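PDB 2EA3: chymotrypsin from Cellulomonas bogoriensis, which probably acts, as the protease domain of a longer protein, as a chymotrypsin-like S1 serine endopeptidase that cleaves peptide bonds within protein chains. Local coordinates for residues V3-C17 / F27-A41. Sequence-based numbering, arbitrary orientation.
Sequences VIGGNAYTIGGRSRC and FITAGHCGRTGATTA
Tyr9 lays one face of its ring against the edge of Phe27, a T-shaped pair with centroids 5.1 Å apart and planes at 65°; Phe27 CZ lies over the ring centre. Thr40 CG2 packs 3.7 Å from Tyr9 CD1. A chi1 of 63° sets the ring between these two. Tyrosine suits this buried place because its ring fills apolar space while its hydroxyl reaches a polar atom: Tyr9 OH donates to Thr29 OG1 at 3.0 Å, near the ring plane, and Thr29 OG1 also bonds Ser18 O. The Cys17–Cys33 disulfide (chi3 -93°) ties strand 14-23 to the loop bearing His32, probably the catalytic histidine of a Ser-His-Asp triad, whose NE2 bonds Ser137 OG and whose backbone N bonds Asp56 OD2. Arg16 NH1 adds a weak, bent bond to Cys33 O; buried, branched Ile11 sets CB over one guanidinium face and CD1 4.1 Å from Cys33 CB. Thr10 N bonds Ala41 O and Ala41 N returns to Thr10 O at 2.9 Å, bringing flanking Tyr9 and Ile11 to Thr40. This antiparallel pair joins strands 8-11 and 39-41, the two ends of the strand order, closing the six-stranded barrel, inside which Phe47 and Val60 of strands 45-51 and 57-62 meet Thr29 and Thr40.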
loop_
_atom_site.group_PDB
_atom_site.type_symbol
_atom_site.label_atom_id
_atom_site.label_comp_id
_atom_site.label_asym_id
_atom_site.label_seq_id
_atom_site.Cartn_x
_atom_site.Cartn_y
_atom_site.Cartn_z
ATOM N N VAL A 3 12.826 -6.214 0.519
ATOM C CA VAL A 3 11.435 -5.761 0.478
ATOM C C VAL A 3 11.444 -4.252 0.576
ATOM O O VAL A 3 11.903 -3.690 1.569
ATOM C CB VAL A 3 10.592 -6.380 1.621
ATOM C CG1 VAL A 3 9.227 -5.638 1.804
ATOM C CG2 VAL A 3 10.381 -7.866 1.343
ATOM N N ILE A 4 10.959 -3.621 -0.487
ATOM C CA ILE A 4 10.946 -2.173 -0.649
ATOM C C ILE A 4 9.512 -1.783 -1.031
ATOM O O ILE A 4 8.880 -2.445 -1.856
ATOM C CB ILE A 4 11.930 -1.764 -1.766
ATOM C CG1 ILE A 4 13.372 -2.139 -1.374
ATOM C CG2 ILE A 4 11.836 -0.268 -2.077
ATOM C CD1 ILE A 4 14.295 -2.316 -2.582
ATOM N N GLY A 5 8.989 -0.733 -0.405
ATOM C CA GLY A 5 7.651 -0.221 -0.742
ATOM C C GLY A 5 7.495 0.087 -2.230
ATOM O O GLY A 5 8.404 0.634 -2.868
ATOM N N GLY A 6 6.352 -0.293 -2.792
ATOM C CA GLY A 6 6.019 0.054 -4.177
ATOM C C GLY A 6 6.407 -1.004 -5.186
ATOM O O GLY A 6 5.983 -0.936 -6.344
ATOM N N ASN A 7 7.226 -1.962 -4.755
ATOM C CA ASN A 7 7.635 -3.068 -5.640
ATOM C C ASN A 7 6.535 -4.123 -5.802
ATOM O O ASN A 7 5.731 -4.345 -4.898
ATOM C CB ASN A 7 8.924 -3.722 -5.142
ATOM C CG ASN A 7 10.162 -2.915 -5.503
ATOM O OD1 ASN A 7 11.293 -3.299 -5.158
ATOM N ND2 ASN A 7 9.963 -1.801 -6.194
ATOM N N ALA A 8 6.532 -4.785 -6.945
ATOM C CA ALA A 8 5.581 -5.869 -7.192
ATOM C C ALA A 8 5.898 -7.058 -6.293
ATOM O O ALA A 8 7.060 -7.297 -5.948
ATOM C CB ALA A 8 5.671 -6.294 -8.658
ATOM N N TYR A 9 4.876 -7.817 -5.919
ATOM C CA TYR A 9 5.099 -9.169 -5.415
ATOM C C TYR A 9 4.081 -10.028 -6.130
ATOM O O TYR A 9 3.184 -9.509 -6.784
ATOM C CB TYR A 9 4.967 -9.250 -3.889
ATOM C CG TYR A 9 3.591 -8.907 -3.345
ATOM C CD1 TYR A 9 2.703 -9.926 -2.967
ATOM C CD2 TYR A 9 3.183 -7.576 -3.189
ATOM C CE1 TYR A 9 1.435 -9.620 -2.448
ATOM C CE2 TYR A 9 1.916 -7.270 -2.690
ATOM C CZ TYR A 9 1.054 -8.301 -2.311
ATOM O OH TYR A 9 -0.200 -8.011 -1.801
ATOM N N THR A 10 4.220 -11.342 -6.050
ATOM C CA THR A 10 3.268 -12.167 -6.769
ATOM C C THR A 10 2.478 -13.041 -5.812
ATOM O O THR A 10 2.972 -13.414 -4.731
ATOM C CB THR A 10 3.938 -13.048 -7.816
ATOM O OG1 THR A 10 4.926 -13.843 -7.163
ATOM C CG2 THR A 10 4.586 -12.183 -8.929
ATOM N N ILE A 11 1.250 -13.342 -6.211
ATOM C CA ILE A 11 0.406 -14.286 -5.461
ATOM C C ILE A 11 -0.116 -15.312 -6.453
ATOM O O ILE A 11 -0.816 -14.946 -7.393
ATOM C CB ILE A 11 -0.799 -13.598 -4.774
ATOM C CG1 ILE A 11 -0.350 -12.428 -3.907
ATOM C CG2 ILE A 11 -1.562 -14.620 -3.907
ATOM C CD1 ILE A 11 -1.429 -11.423 -3.659
ATOM N N GLY A 12 0.222 -16.585 -6.243
ATOM C CA GLY A 12 -0.083 -17.626 -7.228
ATOM C C GLY A 12 0.416 -17.252 -8.621
ATOM O O GLY A 12 -0.254 -17.511 -9.623
ATOM N N GLY A 13 1.574 -16.606 -8.683
ATOM C CA GLY A 13 2.174 -16.241 -9.973
ATOM C C GLY A 13 1.700 -14.941 -10.597
ATOM O O GLY A 13 2.286 -14.460 -11.578
ATOM N N ARG A 14 0.661 -14.343 -10.025
ATOM C CA ARG A 14 0.058 -13.150 -10.606
ATOM C C ARG A 14 0.570 -11.911 -9.883
ATOM O O ARG A 14 0.571 -11.870 -8.655
ATOM C CB ARG A 14 -1.466 -13.233 -10.493
ATOM C CG ARG A 14 -2.214 -12.026 -11.020
ATOM C CD ARG A 14 -2.257 -11.943 -12.549
ATOM N NE ARG A 14 -3.077 -10.807 -12.959
ATOM C CZ ARG A 14 -2.639 -9.553 -13.014
ATOM N NH1 ARG A 14 -3.459 -8.572 -13.378
ATOM N NH2 ARG A 14 -1.378 -9.278 -12.716
ATOM N N SER A 15 0.964 -10.893 -10.647
ATOM C CA SER A 15 1.538 -9.691 -10.057
ATOM C C SER A 15 0.351 -8.766 -9.821
ATOM O O SER A 15 0.133 -7.817 -10.581
ATOM C CB SER A 15 2.582 -9.098 -11.034
ATOM O OG SER A 15 3.528 -8.268 -10.379
ATOM N N ARG A 16 -0.454 -9.093 -8.812
ATOM C CA ARG A 16 -1.755 -8.426 -8.583
ATOM C C ARG A 16 -1.577 -7.106 -7.845
ATOM O O ARG A 16 -2.393 -6.197 -7.985
ATOM C CB ARG A 16 -2.686 -9.287 -7.705
ATOM C CG ARG A 16 -2.819 -10.738 -8.084
ATOM C CD ARG A 16 -4.274 -11.191 -8.026
ATOM N NE ARG A 16 -4.701 -11.525 -6.668
ATOM C CZ ARG A 16 -4.652 -12.748 -6.142
ATOM N NH1 ARG A 16 -5.076 -12.946 -4.899
ATOM N NH2 ARG A 16 -4.188 -13.777 -6.853
ATOM N N CYS A 17 -0.529 -7.037 -7.025
ATOM C CA CYS A 17 -0.386 -5.950 -6.056
ATOM C C CYS A 17 1.062 -5.540 -5.821
ATOM O O CYS A 17 2.014 -6.207 -6.262
ATOM C CB CYS A 17 -1.022 -6.346 -4.721
ATOM S SG CYS A 17 -2.829 -6.425 -4.779
ATOM N N PHE A 27 5.313 -7.319 5.758
ATOM C CA PHE A 27 4.881 -6.079 5.100
ATOM C C PHE A 27 3.369 -5.974 5.066
ATOM O O PHE A 27 2.644 -6.969 5.192
ATOM C CB PHE A 27 5.513 -5.905 3.698
ATOM C CG PHE A 27 4.980 -6.854 2.648
ATOM C CD1 PHE A 27 5.634 -8.066 2.401
ATOM C CD2 PHE A 27 3.834 -6.547 1.898
ATOM C CE1 PHE A 27 5.161 -8.956 1.432
ATOM C CE2 PHE A 27 3.356 -7.429 0.933
ATOM C CZ PHE A 27 4.036 -8.645 0.700
ATOM N N ILE A 28 2.886 -4.747 4.943
ATOM C CA ILE A 28 1.470 -4.506 4.837
ATOM C C ILE A 28 1.126 -4.095 3.412
ATOM O O ILE A 28 1.978 -3.561 2.677
ATOM C CB ILE A 28 0.982 -3.464 5.876
ATOM C CG1 ILE A 28 1.756 -2.147 5.745
ATOM C CG2 ILE A 28 1.070 -4.053 7.295
ATOM C CD1 ILE A 28 1.153 -1.027 6.619
ATOM N N THR A 29 -0.118 -4.361 3.020
ATOM C CA THR A 29 -0.544 -4.244 1.620
ATOM C C THR A 29 -2.073 -4.161 1.673
ATOM O O THR A 29 -2.614 -4.039 2.782
ATOM C CB THR A 29 0.016 -5.426 0.755
ATOM O OG1 THR A 29 -0.257 -5.217 -0.649
ATOM C CG2 THR A 29 -0.565 -6.806 1.221
ATOM N N ALA A 30 -2.758 -4.240 0.524
ATOM C CA ALA A 30 -4.219 -4.094 0.500
ATOM C C ALA A 30 -4.862 -5.455 0.753
ATOM O O ALA A 30 -4.369 -6.472 0.276
ATOM C CB ALA A 30 -4.708 -3.530 -0.856
ATOM N N GLY A 31 -5.954 -5.472 1.508
ATOM C CA GLY A 31 -6.706 -6.718 1.783
ATOM C C GLY A 31 -7.293 -7.394 0.565
ATOM O O GLY A 31 -7.443 -8.614 0.538
ATOM N N HIS A 32 -7.644 -6.615 -0.458
ATOM C CA HIS A 32 -8.193 -7.230 -1.675
ATOM C C HIS A 32 -7.144 -8.006 -2.473
ATOM O O HIS A 32 -7.500 -8.727 -3.409
ATOM C CB HIS A 32 -8.949 -6.218 -2.556
ATOM C CG HIS A 32 -8.062 -5.325 -3.378
ATOM N ND1 HIS A 32 -7.787 -4.024 -3.024
ATOM C CD2 HIS A 32 -7.442 -5.531 -4.566
ATOM C CE1 HIS A 32 -7.005 -3.476 -3.933
ATOM N NE2 HIS A 32 -6.783 -4.369 -4.883
ATOM N N CYS A 33 -5.871 -7.884 -2.100
ATOM C CA CYS A 33 -4.810 -8.620 -2.783
ATOM C C CYS A 33 -4.845 -10.112 -2.530
ATOM O O CYS A 33 -4.489 -10.892 -3.409
ATOM C CB CYS A 33 -3.440 -8.085 -2.389
ATOM S SG CYS A 33 -3.319 -6.352 -2.829
ATOM N N GLY A 34 -5.269 -10.517 -1.340
ATOM C CA GLY A 34 -5.367 -11.937 -1.064
ATOM C C GLY A 34 -5.935 -12.204 0.303
ATOM O O GLY A 34 -6.067 -11.292 1.117
ATOM N N ARG A 35 -6.256 -13.466 0.560
ATOM C CA ARG A 35 -6.865 -13.824 1.825
ATOM C C ARG A 35 -5.861 -14.517 2.734
ATOM O O ARG A 35 -4.857 -15.021 2.286
ATOM C CB ARG A 35 -8.105 -14.695 1.596
ATOM C CG ARG A 35 -7.794 -16.093 1.153
ATOM C CD ARG A 35 -9.048 -16.973 1.246
ATOM N NE ARG A 35 -10.161 -16.418 0.478
ATOM C CZ ARG A 35 -10.340 -16.583 -0.833
ATOM N NH1 ARG A 35 -11.388 -16.033 -1.429
ATOM N NH2 ARG A 35 -9.480 -17.291 -1.552
ATOM N N THR A 36 -6.145 -14.522 4.024
ATOM C CA THR A 36 -5.300 -15.188 5.008
ATOM C C THR A 36 -4.937 -16.595 4.547
ATOM O O THR A 36 -5.806 -17.334 4.061
ATOM C CB THR A 36 -6.018 -15.223 6.380
ATOM O OG1 THR A 36 -6.196 -13.879 6.844
ATOM C CG2 THR A 36 -5.226 -15.997 7.397
ATOM N N GLY A 37 -3.658 -16.947 4.695
ATOM C CA GLY A 37 -3.128 -18.236 4.236
ATOM C C GLY A 37 -2.580 -18.270 2.815
ATOM O O GLY A 37 -1.856 -19.193 2.470
ATOM N N ALA A 38 -2.913 -17.277 1.979
ATOM C CA ALA A 38 -2.376 -17.224 0.615
ATOM C C ALA A 38 -0.871 -16.994 0.680
ATOM O O ALA A 38 -0.371 -16.343 1.592
ATOM C CB ALA A 38 -3.075 -16.127 -0.235
ATOM N N THR A 39 -0.143 -17.560 -0.267
ATOM C CA THR A 39 1.299 -17.439 -0.229
ATOM C C THR A 39 1.731 -16.454 -1.311
ATOM O O THR A 39 1.092 -16.343 -2.361
ATOM C CB THR A 39 1.997 -18.801 -0.407
ATOM O OG1 THR A 39 1.605 -19.353 -1.652
ATOM C CG2 THR A 39 1.583 -19.770 0.695
ATOM N N THR A 40 2.805 -15.734 -1.029
ATOM C CA THR A 40 3.402 -14.801 -1.972
ATOM C C THR A 40 4.787 -15.261 -2.422
ATOM O O THR A 40 5.414 -16.094 -1.768
ATOM C CB THR A 40 3.555 -13.406 -1.327
ATOM O OG1 THR A 40 4.413 -13.500 -0.193
ATOM C CG2 THR A 40 2.183 -12.867 -0.863
ATOM N N ALA A 41 5.261 -14.701 -3.536
ATOM C CA ALA A 41 6.666 -14.831 -3.921
ATOM C C ALA A 41 7.219 -13.428 -4.182
ATOM O O ALA A 41 6.447 -12.490 -4.410
ATOM C CB ALA A 41 6.816 -15.717 -5.162
#